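Local coordinates for protein AA9 family lytic polysaccharide monooxygenase B (PDB 5NNS) that cleaves crystalline and amorphous polysaccharides such as cellulose by copper-dependent oxidation at C1 of their glycosidic bonds, at residues G2-Y7 with V71-N76; V85-A90 with Y149-E154; K108-G113 with N134-S139. All blocks are in the same frame, centred on the assembly; numbering follows the deposited sequence.

Interaction 1 (G2-Y7 with V71-N76); sequences GGVLAY and VTAYWN. With NAG (2-acetamido-2-deoxy-beta-D-glucopyranose), chain D.
L5 and A6 both face Y74 in a classic beta bulge joining antiparallel strands 4-7 and 71-75 in one sheet of the AA9 beta-sandwich. L5 N donates to Y74 O (2.9 Å) and Y74 N to A6 O (2.9 Å), so Y74 is held through both its backbone polar atoms. The tight part lies on the inner face. V4 CG1, anti to the backbone N (chi1 178°), reaches A73 CB at 3.9 Å and rests over the rim of the Y7 ring. V4 CG2 sits over the six-membered ring of W75, 3.7 Å from its centroid, a CH-pi contact. H153 of strand 147-157 packs against V4 and A73 from the other sheet. The outer side, with partly exposed L5 and Y74, is looser. There T72 CG2 lies over one face of the Y74 ring, Y7 C meets the ring edge, and the sugar carried by N133 comes no closer than Y74 CD1 to NAG O5, 3.7 Å. N76 closes the end beside copper ligand H1, its ND2 bonded to H1 O. G3 N donates a hydrogen bond to N76 OD1 (3.1 Å) from above the carbonyl plane, and G2 CA lies 3.3 Å from this same OD1.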
loop_
_atom_site.group_PDB
_atom_site.type_symbol
_atom_site.label_atom_id
_atom_site.label_comp_id
_atom_site.label_asym_id
_atom_site.label_seq_id
_atom_site.Cartn_x
_atom_site.Cartn_y
_atom_site.Cartn_z
ATOM N N GLY A 2 5.974 5.893 -10.603
ATOM C CA GLY A 2 5.001 4.921 -11.062
ATOM C C GLY A 2 4.006 4.624 -9.977
ATOM O O GLY A 2 3.759 5.460 -9.108
ATOM N N GLY A 3 3.443 3.422 -10.030
ATOM C CA GLY A 3 2.481 2.976 -9.041
ATOM C C GLY A 3 1.833 1.700 -9.507
ATOM O O GLY A 3 2.269 1.100 -10.496
ATOM N N VAL A 4 0.788 1.294 -8.793
ATOM C CA VAL A 4 0.035 0.089 -9.120
ATOM C C VAL A 4 -0.885 0.381 -10.309
ATOM O O VAL A 4 -1.816 1.196 -10.202
ATOM C CB VAL A 4 -0.788 -0.407 -7.918
ATOM C CG1 VAL A 4 -1.609 -1.640 -8.299
ATOM C CG2 VAL A 4 0.131 -0.701 -6.731
ATOM N N LEU A 5 -0.608 -0.286 -11.430
ATOM C CA LEU A 5 -1.365 -0.119 -12.669
ATOM C C LEU A 5 -2.540 -1.087 -12.800
ATOM O O LEU A 5 -3.522 -0.770 -13.468
ATOM C CB LEU A 5 -0.444 -0.303 -13.870
ATOM C CG LEU A 5 0.798 0.583 -13.941
ATOM C CD1 LEU A 5 1.569 0.219 -15.196
ATOM C CD2 LEU A 5 0.440 2.062 -13.918
ATOM N N ALA A 6 -2.435 -2.262 -12.183
ATOM C CA ALA A 6 -3.466 -3.289 -12.290
ATOM C C ALA A 6 -3.373 -4.284 -11.139
ATOM O O ALA A 6 -2.400 -4.282 -10.379
ATOM C CB ALA A 6 -3.341 -4.016 -13.622
ATOM N N TYR A 7 -4.396 -5.131 -11.025
ATOM C CA TYR A 7 -4.440 -6.182 -10.009
ATOM C C TYR A 7 -4.842 -7.526 -10.610
ATOM O O TYR A 7 -5.490 -7.581 -11.662
ATOM C CB TYR A 7 -5.444 -5.832 -8.906
ATOM C CG TYR A 7 -5.174 -4.531 -8.192
ATOM C CD1 TYR A 7 -5.670 -3.330 -8.689
ATOM C CD2 TYR A 7 -4.438 -4.498 -7.007
ATOM C CE1 TYR A 7 -5.429 -2.126 -8.039
ATOM C CE2 TYR A 7 -4.195 -3.300 -6.348
ATOM C CZ TYR A 7 -4.690 -2.119 -6.871
ATOM O OH TYR A 7 -4.462 -0.930 -6.236
ATOM N N VAL A 71 -3.976 -11.941 -3.441
ATOM C CA VAL A 71 -4.131 -10.668 -4.140
ATOM C C VAL A 71 -2.763 -10.205 -4.625
ATOM O O VAL A 71 -1.807 -10.161 -3.849
ATOM C CB VAL A 71 -4.826 -9.579 -3.269
ATOM C CG1 VAL A 71 -6.302 -9.917 -3.090
ATOM C CG2 VAL A 71 -4.176 -9.408 -1.901
ATOM N N THR A 72 -2.672 -9.911 -5.922
ATOM C CA THR A 72 -1.438 -9.452 -6.546
ATOM C C THR A 72 -1.648 -8.042 -7.079
ATOM O O THR A 72 -2.686 -7.753 -7.689
ATOM C CB THR A 72 -0.996 -10.374 -7.699
ATOM O OG1 THR A 72 -0.749 -11.688 -7.190
ATOM C CG2 THR A 72 0.279 -9.858 -8.364
ATOM N N ALA A 73 -0.665 -7.176 -6.829
ATOM C CA ALA A 73 -0.627 -5.829 -7.392
ATOM C C ALA A 73 0.505 -5.783 -8.400
ATOM O O ALA A 73 1.593 -6.302 -8.134
ATOM C CB ALA A 73 -0.411 -4.797 -6.295
ATOM N N TYR A 74 0.243 -5.180 -9.560
ATOM C CA TYR A 74 1.246 -5.074 -10.620
ATOM C C TYR A 74 1.652 -3.619 -10.809
ATOM O O TYR A 74 0.789 -2.739 -10.888
ATOM C CB TYR A 74 0.710 -5.636 -11.935
ATOM C CG TYR A 74 0.358 -7.104 -11.893
ATOM C CD1 TYR A 74 1.311 -8.091 -12.167
ATOM C CD2 TYR A 74 -0.940 -7.509 -11.611
ATOM C CE1 TYR A 74 0.978 -9.446 -12.144
ATOM C CE2 TYR A 74 -1.284 -8.853 -11.583
ATOM C CZ TYR A 74 -0.329 -9.819 -11.848
ATOM O OH TYR A 74 -0.704 -11.145 -11.815
ATOM N N TRP A 75 2.961 -3.381 -10.885
ATOM C CA TRP A 75 3.510 -2.044 -11.120
ATOM C C TRP A 75 3.965 -1.876 -12.568
ATOM O O TRP A 75 4.023 -2.841 -13.343
ATOM C CB TRP A 75 4.697 -1.772 -10.185
ATOM C CG TRP A 75 4.322 -1.304 -8.814
ATOM C CD1 TRP A 75 4.400 -0.026 -8.332
ATOM C CD2 TRP A 75 3.834 -2.110 -7.736
ATOM N NE1 TRP A 75 3.983 0.014 -7.024
ATOM C CE2 TRP A 75 3.628 -1.251 -6.633
ATOM C CE3 TRP A 75 3.548 -3.473 -7.597
ATOM C CZ2 TRP A 75 3.146 -1.713 -5.402
ATOM C CZ3 TRP A 75 3.063 -3.934 -6.366
ATOM C CH2 TRP A 75 2.874 -3.053 -5.289
ATOM N N ASN A 76 4.285 -0.631 -12.914
ATOM C CA ASN A 76 5.135 -0.325 -14.064
ATOM C C ASN A 76 6.520 -0.961 -13.875
ATOM O O ASN A 76 6.810 -1.548 -12.827
ATOM C CB ASN A 76 5.281 1.194 -14.235
ATOM C CG ASN A 76 5.825 1.881 -12.986
ATOM O OD1 ASN A 76 5.271 1.729 -11.894
ATOM N ND2 ASN A 76 6.896 2.647 -13.143
HETATM C C1 NAG D . 3.893 -9.800 -15.683
HETATM C C2 NAG D . 2.960 -10.981 -15.920
HETATM C C3 NAG D . 1.931 -10.669 -16.996
HETATM C C4 NAG D . 1.202 -9.350 -16.722
HETATM C C5 NAG D . 2.195 -8.238 -16.391
HETATM C C6 NAG D . 1.473 -6.975 -15.934
HETATM C C7 NAG D . 3.969 -13.203 -15.477
HETATM C C8 NAG D . 4.773 -14.321 -16.073
HETATM N N2 NAG D . 3.720 -12.169 -16.299
HETATM O O3 NAG D . 0.998 -11.755 -17.020
HETATM O O4 NAG D . 0.429 -8.964 -17.865
HETATM O O5 NAG D . 3.094 -8.664 -15.357
HETATM O O6 NAG D . 2.429 -5.933 -15.715
HETATM O O7 NAG D . 3.581 -13.268 -14.320
#

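Interaction 2 (V85-A90 with Y149-E154); sequences VMVYMA and YILRHE
R152, with CG anti to the backbone N (chi1 165°) and an extended chain to NE, runs beside Y88, whose CG stands anti to its carbonyl carbon (chi1 -75°). As an antiparallel hydrogen-bonded pair they leave the same face of the sheet, and these torsions lay them side by side; Y88 CD1 meets R152 NH1 at the guanidinium edge, 3.3 Å away, the planes 74° apart. E154, also extended, lies alongside: R152 NH1 to E154 OE1 (2.8 Å) is a salt bridge, though its hydrogen bond and that of NH2 to OE2 are weak. S48 O and I47 O take further bonds from R152, and Y195 OH is hydrogen-bonded to E154 OE1. On the other face V87 CG1 lies over the H153 ring, toward its rim, in a CH-pi contact, and M89 CG touches L151 CD1 at 3.7 Å. With an alanine at Y88, the guanidinium edge would probably lose its cover, a gap would open beside NH1, and Y195 OH would lose its weak hydrogen bond to Y88 OH. Six backbone bonds join strands 85-91 and 147-157, antiparallel neighbours in the mixed sheet of the AA9 beta-sandwich. The buried arginine and glutamate thus probably offset each other's charge.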
loop_
_atom_site.group_PDB
_atom_site.type_symbol
_atom_site.label_atom_id
_atom_site.label_comp_id
_atom_site.label_asym_id
_atom_site.label_seq_id
_atom_site.Cartn_x
_atom_site.Cartn_y
_atom_site.Cartn_z
ATOM N N VAL A 85 8.374 -2.682 1.129
ATOM C CA VAL A 85 7.032 -2.796 0.547
ATOM C C VAL A 85 6.078 -3.059 1.699
ATOM O O VAL A 85 6.397 -3.851 2.580
ATOM C CB VAL A 85 6.922 -3.984 -0.436
ATOM C CG1 VAL A 85 5.512 -4.079 -1.016
ATOM C CG2 VAL A 85 7.977 -3.878 -1.538
ATOM N N MET A 86 4.917 -2.407 1.687
ATOM C CA MET A 86 3.908 -2.598 2.732
ATOM C C MET A 86 2.539 -2.749 2.105
ATOM O O MET A 86 2.208 -2.046 1.142
ATOM C CB MET A 86 3.906 -1.411 3.701
ATOM C CG MET A 86 5.179 -1.297 4.522
ATOM S SD MET A 86 5.276 0.281 5.379
ATOM C CE MET A 86 5.766 1.355 4.025
ATOM N N VAL A 87 1.750 -3.669 2.651
ATOM C CA VAL A 87 0.368 -3.867 2.234
ATOM C C VAL A 87 -0.528 -3.652 3.451
ATOM O O VAL A 87 -0.357 -4.298 4.480
ATOM C CB VAL A 87 0.157 -5.253 1.599
ATOM C CG1 VAL A 87 -1.230 -5.357 0.975
ATOM C CG2 VAL A 87 1.235 -5.513 0.549
ATOM N N TYR A 88 -1.450 -2.699 3.329
ATOM C CA TYR A 88 -2.397 -2.353 4.383
ATOM C C TYR A 88 -3.812 -2.693 3.932
ATOM O O TYR A 88 -4.097 -2.791 2.727
ATOM C CB TYR A 88 -2.362 -0.847 4.678
ATOM C CG TYR A 88 -1.180 -0.319 5.464
ATOM C CD1 TYR A 88 0.048 -0.077 4.846
ATOM C CD2 TYR A 88 -1.300 -0.005 6.824
ATOM C CE1 TYR A 88 1.125 0.436 5.558
ATOM C CE2 TYR A 88 -0.225 0.511 7.544
ATOM C CZ TYR A 88 0.982 0.730 6.906
ATOM O OH TYR A 88 2.050 1.239 7.612
ATOM N N MET A 89 -4.699 -2.846 4.911
ATOM C CA MET A 89 -6.134 -2.813 4.666
ATOM C C MET A 89 -6.842 -1.953 5.711
ATOM O O MET A 89 -6.298 -1.667 6.778
ATOM C CB MET A 89 -6.720 -4.218 4.692
ATOM C CG MET A 89 -6.244 -5.138 3.584
ATOM S SD MET A 89 -6.926 -6.778 3.883
ATOM C CE MET A 89 -8.607 -6.549 3.306
ATOM N N ALA A 90 -8.064 -1.551 5.379
ATOM C CA ALA A 90 -8.912 -0.780 6.279
ATOM C C ALA A 90 -10.366 -1.076 5.987
ATOM O O ALA A 90 -10.766 -1.087 4.829
ATOM C CB ALA A 90 -8.653 0.708 6.100
ATOM N N TYR A 149 -13.730 -3.245 2.441
ATOM C CA TYR A 149 -12.363 -2.863 2.801
ATOM C C TYR A 149 -11.637 -2.168 1.657
ATOM O O TYR A 149 -11.853 -2.499 0.484
ATOM C CB TYR A 149 -11.537 -4.099 3.162
ATOM C CG TYR A 149 -11.947 -4.816 4.417
ATOM C CD1 TYR A 149 -12.970 -5.760 4.395
ATOM C CD2 TYR A 149 -11.289 -4.581 5.628
ATOM C CE1 TYR A 149 -13.342 -6.440 5.542
ATOM C CE2 TYR A 149 -11.654 -5.255 6.786
ATOM C CZ TYR A 149 -12.682 -6.186 6.737
ATOM O OH TYR A 149 -13.048 -6.859 7.877
ATOM N N ILE A 150 -10.762 -1.224 2.004
ATOM C CA ILE A 150 -9.728 -0.768 1.079
ATOM C C ILE A 150 -8.528 -1.710 1.203
ATOM O O ILE A 150 -8.194 -2.136 2.307
ATOM C CB ILE A 150 -9.249 0.663 1.391
ATOM C CG1 ILE A 150 -10.407 1.666 1.324
ATOM C CG2 ILE A 150 -8.129 1.075 0.438
ATOM C CD1 ILE A 150 -11.100 1.763 -0.025
ATOM N N LEU A 151 -7.904 -2.032 0.070
ATOM C CA LEU A 151 -6.629 -2.745 0.020
ATOM C C LEU A 151 -5.593 -1.763 -0.498
ATOM O O LEU A 151 -5.729 -1.255 -1.616
ATOM C CB LEU A 151 -6.708 -3.941 -0.931
ATOM C CG LEU A 151 -5.411 -4.728 -1.183
ATOM C CD1 LEU A 151 -4.976 -5.431 0.092
ATOM C CD2 LEU A 151 -5.583 -5.725 -2.324
ATOM N N ARG A 152 -4.550 -1.535 0.297
ATOM C CA ARG A 152 -3.603 -0.454 0.074
ATOM C C ARG A 152 -2.188 -1.010 -0.100
ATOM O O ARG A 152 -1.693 -1.707 0.789
ATOM C CB ARG A 152 -3.661 0.517 1.263
ATOM C CG ARG A 152 -2.498 1.499 1.366
ATOM C CD ARG A 152 -2.736 2.536 2.442
ATOM N NE ARG A 152 -1.884 3.711 2.262
ATOM C CZ ARG A 152 -0.643 3.850 2.731
ATOM N NH1 ARG A 152 -0.052 2.884 3.430
ATOM N NH2 ARG A 152 0.014 4.981 2.498
ATOM N N HIS A 153 -1.548 -0.692 -1.231
ATOM C CA HIS A 153 -0.137 -1.046 -1.466
ATOM C C HIS A 153 0.718 0.204 -1.379
ATOM O O HIS A 153 0.328 1.254 -1.889
ATOM C CB HIS A 153 0.054 -1.707 -2.830
ATOM C CG HIS A 153 -0.569 -3.061 -2.926
ATOM N ND1 HIS A 153 -1.914 -3.242 -3.147
ATOM C CD2 HIS A 153 -0.035 -4.300 -2.809
ATOM C CE1 HIS A 153 -2.184 -4.537 -3.166
ATOM N NE2 HIS A 153 -1.060 -5.202 -2.970
ATOM N N GLU A 154 1.884 0.075 -0.745
ATOM C CA GLU A 154 2.772 1.199 -0.521
ATOM C C GLU A 154 4.232 0.813 -0.706
ATOM O O GLU A 154 4.696 -0.210 -0.178
ATOM C CB GLU A 154 2.570 1.769 0.877
ATOM C CG GLU A 154 3.330 3.063 1.122
ATOM C CD GLU A 154 2.982 3.712 2.442
ATOM O OE1 GLU A 154 2.772 2.989 3.445
ATOM O OE2 GLU A 154 2.895 4.958 2.478
#

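Interaction 3 (K108-G113 with N134-S139). With AKR (acrylic acid), chain N.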
loop_
_atom_site.group_PDB
_atom_site.type_symbol
_atom_site.label_atom_id
_atom_site.label_comp_id
_atom_site.label_asym_id
_atom_site.label_seq_id
_atom_site.Cartn_x
_atom_site.Cartn_y
_atom_site.Cartn_z
ATOM N N LYS A 108 -1.912 -3.418 8.893
ATOM C CA LYS A 108 -0.896 -3.927 7.980
ATOM C C LYS A 108 -0.975 -5.460 7.903
ATOM O O LYS A 108 -0.913 -6.137 8.928
ATOM C CB LYS A 108 0.465 -3.494 8.503
ATOM C CG LYS A 108 1.606 -3.624 7.519
ATOM C CD LYS A 108 2.931 -3.263 8.170
ATOM C CE LYS A 108 3.105 -1.760 8.374
ATOM N NZ LYS A 108 4.367 -1.436 9.099
ATOM N N ILE A 109 -1.141 -5.998 6.692
ATOM C CA ILE A 109 -1.222 -7.461 6.496
ATOM C C ILE A 109 0.070 -8.092 5.980
ATOM O O ILE A 109 0.255 -9.302 6.106
ATOM C CB ILE A 109 -2.404 -7.887 5.588
ATOM C CG1 ILE A 109 -2.300 -7.286 4.179
ATOM C CG2 ILE A 109 -3.726 -7.526 6.253
ATOM C CD1 ILE A 109 -3.209 -7.968 3.177
ATOM N N ASN A 110 0.955 -7.283 5.399
ATOM C CA ASN A 110 2.210 -7.789 4.866
ATOM C C ASN A 110 3.227 -6.665 4.728
ATOM O O ASN A 110 2.878 -5.553 4.338
ATOM C CB ASN A 110 1.968 -8.456 3.505
ATOM C CG ASN A 110 3.251 -8.949 2.856
ATOM O OD1 ASN A 110 3.738 -8.344 1.910
ATOM N ND2 ASN A 110 3.813 -10.031 3.379
ATOM N N GLN A 111 4.476 -6.955 5.065
ATOM C CA GLN A 111 5.578 -6.070 4.711
ATOM C C GLN A 111 6.867 -6.857 4.560
ATOM O O GLN A 111 7.025 -7.923 5.159
ATOM C CB GLN A 111 5.767 -4.984 5.770
ATOM C CG GLN A 111 6.262 -5.508 7.114
ATOM C CD GLN A 111 6.270 -4.457 8.193
ATOM O OE1 GLN A 111 6.051 -3.273 7.923
ATOM N NE2 GLN A 111 6.560 -4.873 9.424
ATOM N N VAL A 112 7.769 -6.330 3.737
ATOM C CA VAL A 112 9.131 -6.841 3.636
ATOM C C VAL A 112 10.045 -5.630 3.512
ATOM O O VAL A 112 9.909 -4.840 2.573
ATOM C CB VAL A 112 9.331 -7.793 2.432
ATOM C CG1 VAL A 112 10.743 -8.380 2.444
ATOM C CG2 VAL A 112 8.315 -8.933 2.451
ATOM N N GLY A 113 10.952 -5.488 4.474
ATOM C CA GLY A 113 11.896 -4.380 4.520
ATOM C C GLY A 113 13.258 -4.862 4.080
ATOM O O GLY A 113 13.397 -5.420 2.986
ATOM N N ASN A 134 7.817 -6.980 -11.488
ATOM C CA ASN A 134 7.284 -5.723 -10.969
ATOM C C ASN A 134 5.930 -5.902 -10.299
ATOM O O ASN A 134 4.969 -5.188 -10.622
ATOM C CB ASN A 134 7.192 -4.693 -12.087
ATOM C CG ASN A 134 8.530 -4.418 -12.713
ATOM O OD1 ASN A 134 9.373 -3.747 -12.110
ATOM N ND2 ASN A 134 8.741 -4.926 -13.920
ATOM N N SER A 135 5.856 -6.870 -9.382
ATOM C CA SER A 135 4.593 -7.226 -8.740
ATOM C C SER A 135 4.783 -7.708 -7.312
ATOM O O SER A 135 5.886 -8.062 -6.912
ATOM C CB SER A 135 3.852 -8.290 -9.556
ATOM O OG SER A 135 4.526 -9.532 -9.506
ATOM N N TRP A 136 3.690 -7.707 -6.556
ATOM C CA TRP A 136 3.707 -8.112 -5.163
ATOM C C TRP A 136 2.464 -8.944 -4.845
ATOM O O TRP A 136 1.329 -8.484 -5.023
ATOM C CB TRP A 136 3.748 -6.872 -4.275
ATOM C CG TRP A 136 4.194 -7.157 -2.884
ATOM C CD1 TRP A 136 3.414 -7.219 -1.754
ATOM C CD2 TRP A 136 5.529 -7.411 -2.467
ATOM N NE1 TRP A 136 4.196 -7.494 -0.658
ATOM C CE2 TRP A 136 5.499 -7.614 -1.070
ATOM C CE3 TRP A 136 6.758 -7.492 -3.141
ATOM C CZ2 TRP A 136 6.644 -7.901 -0.339
ATOM C CZ3 TRP A 136 7.907 -7.773 -2.407
ATOM C CH2 TRP A 136 7.840 -7.973 -1.019
ATOM N N THR A 137 2.689 -10.161 -4.364
ATOM C CA THR A 137 1.606 -11.083 -4.049
ATOM C C THR A 137 1.622 -11.458 -2.566
ATOM O O THR A 137 2.658 -11.876 -2.033
ATOM C CB THR A 137 1.689 -12.345 -4.925
ATOM O OG1 THR A 137 1.698 -11.957 -6.302
ATOM C CG2 THR A 137 0.489 -13.267 -4.673
ATOM N N THR A 138 0.470 -11.272 -1.915
ATOM C CA THR A 138 0.239 -11.693 -0.534
ATOM C C THR A 138 -1.246 -12.044 -0.380
ATOM O O THR A 138 -2.051 -11.703 -1.243
ATOM C CB THR A 138 0.653 -10.593 0.474
ATOM O OG1 THR A 138 0.473 -11.071 1.813
ATOM C CG2 THR A 138 -0.172 -9.326 0.296
ATOM N N SER A 139 -1.608 -12.730 0.702
ATOM C CA SER A 139 -2.994 -13.178 0.895
ATOM C C SER A 139 -3.750 -12.261 1.845
ATOM O O SER A 139 -3.167 -11.702 2.766
ATOM C CB SER A 139 -3.028 -14.600 1.455
ATOM O OG SER A 139 -2.439 -15.513 0.552
HETATM C CA AKR N . 7.620 -4.030 12.895
HETATM C CB AKR N . 7.818 -4.142 14.200
HETATM C C AKR N . 7.052 -2.798 12.295
HETATM O O AKR N . 6.745 -1.830 13.023
HETATM O OXT AKR N . 6.884 -2.736 11.058
#
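The axes of strands 108-112 and 135-139 pass 7.5 Å apart at 141°, with N110 CA and T138 CA 6.9 Å from each other, so N110 meets T138 and W136 through side chains and no backbone hydrogen bond links the segments. A classic beta bulge, in which I109 and N110 both face V87, shapes the first strand. N110 has CG anti to the backbone N (chi1 177°), which carries its amide across to the indole. W136 NE1 donates to N110 OD1 at 2.7 Å (N-H...O 156°), with the oxygen close to the ring plane. Along the same indole edge, V112 CG2 touches W136 CZ2 at 3.4 Å. This is a contact between the two sheets of the AA9 beta-sandwich: W136 reaches inward from an outermost strand of one to the other, where V85 and V87 also meet it, while L129 of helix 125-131 packs on it too. T138 slides past N110 in the opposite direction, its OG1 3.5 Å from N110 CB. I109 CD1 approaches S139 O at 3.8 Å. Q111 turns away from strand 135-139, and its NE2 donates to OXT of the acrylic acid at 2.7 Å, in a pocket shared with I217, G219 and P220. K108 NZ, also in the pocket, hydrogen-bonds Q111 OE1 (2.8 Å), which probably steadies the amide; P218 O and P220 O accept from NZ too.

How the interactions relate
The three contacts span the two sheets of the AA9 beta-sandwich. Interaction 1 lies within one sheet and interaction 2 within the other, with centres about 12 Å apart, and they meet in the core where V71 packs on L151 and W75 on H153. Interaction 3 bridges the sheets: strand 135-139 neighbours strand 70-75, while strand 106-116 neighbours strand 85-91. Its centre is about 9 Å from that of interaction 2 and 12 Å from that of interaction 1. Along the chain interaction 1 closes first; both segments of interaction 3 then fall between those of interaction 2. The 2-7 end of interaction 1, beside copper ligand H1, is joined to the sandwich core, consistent with a rigid frame for the copper site.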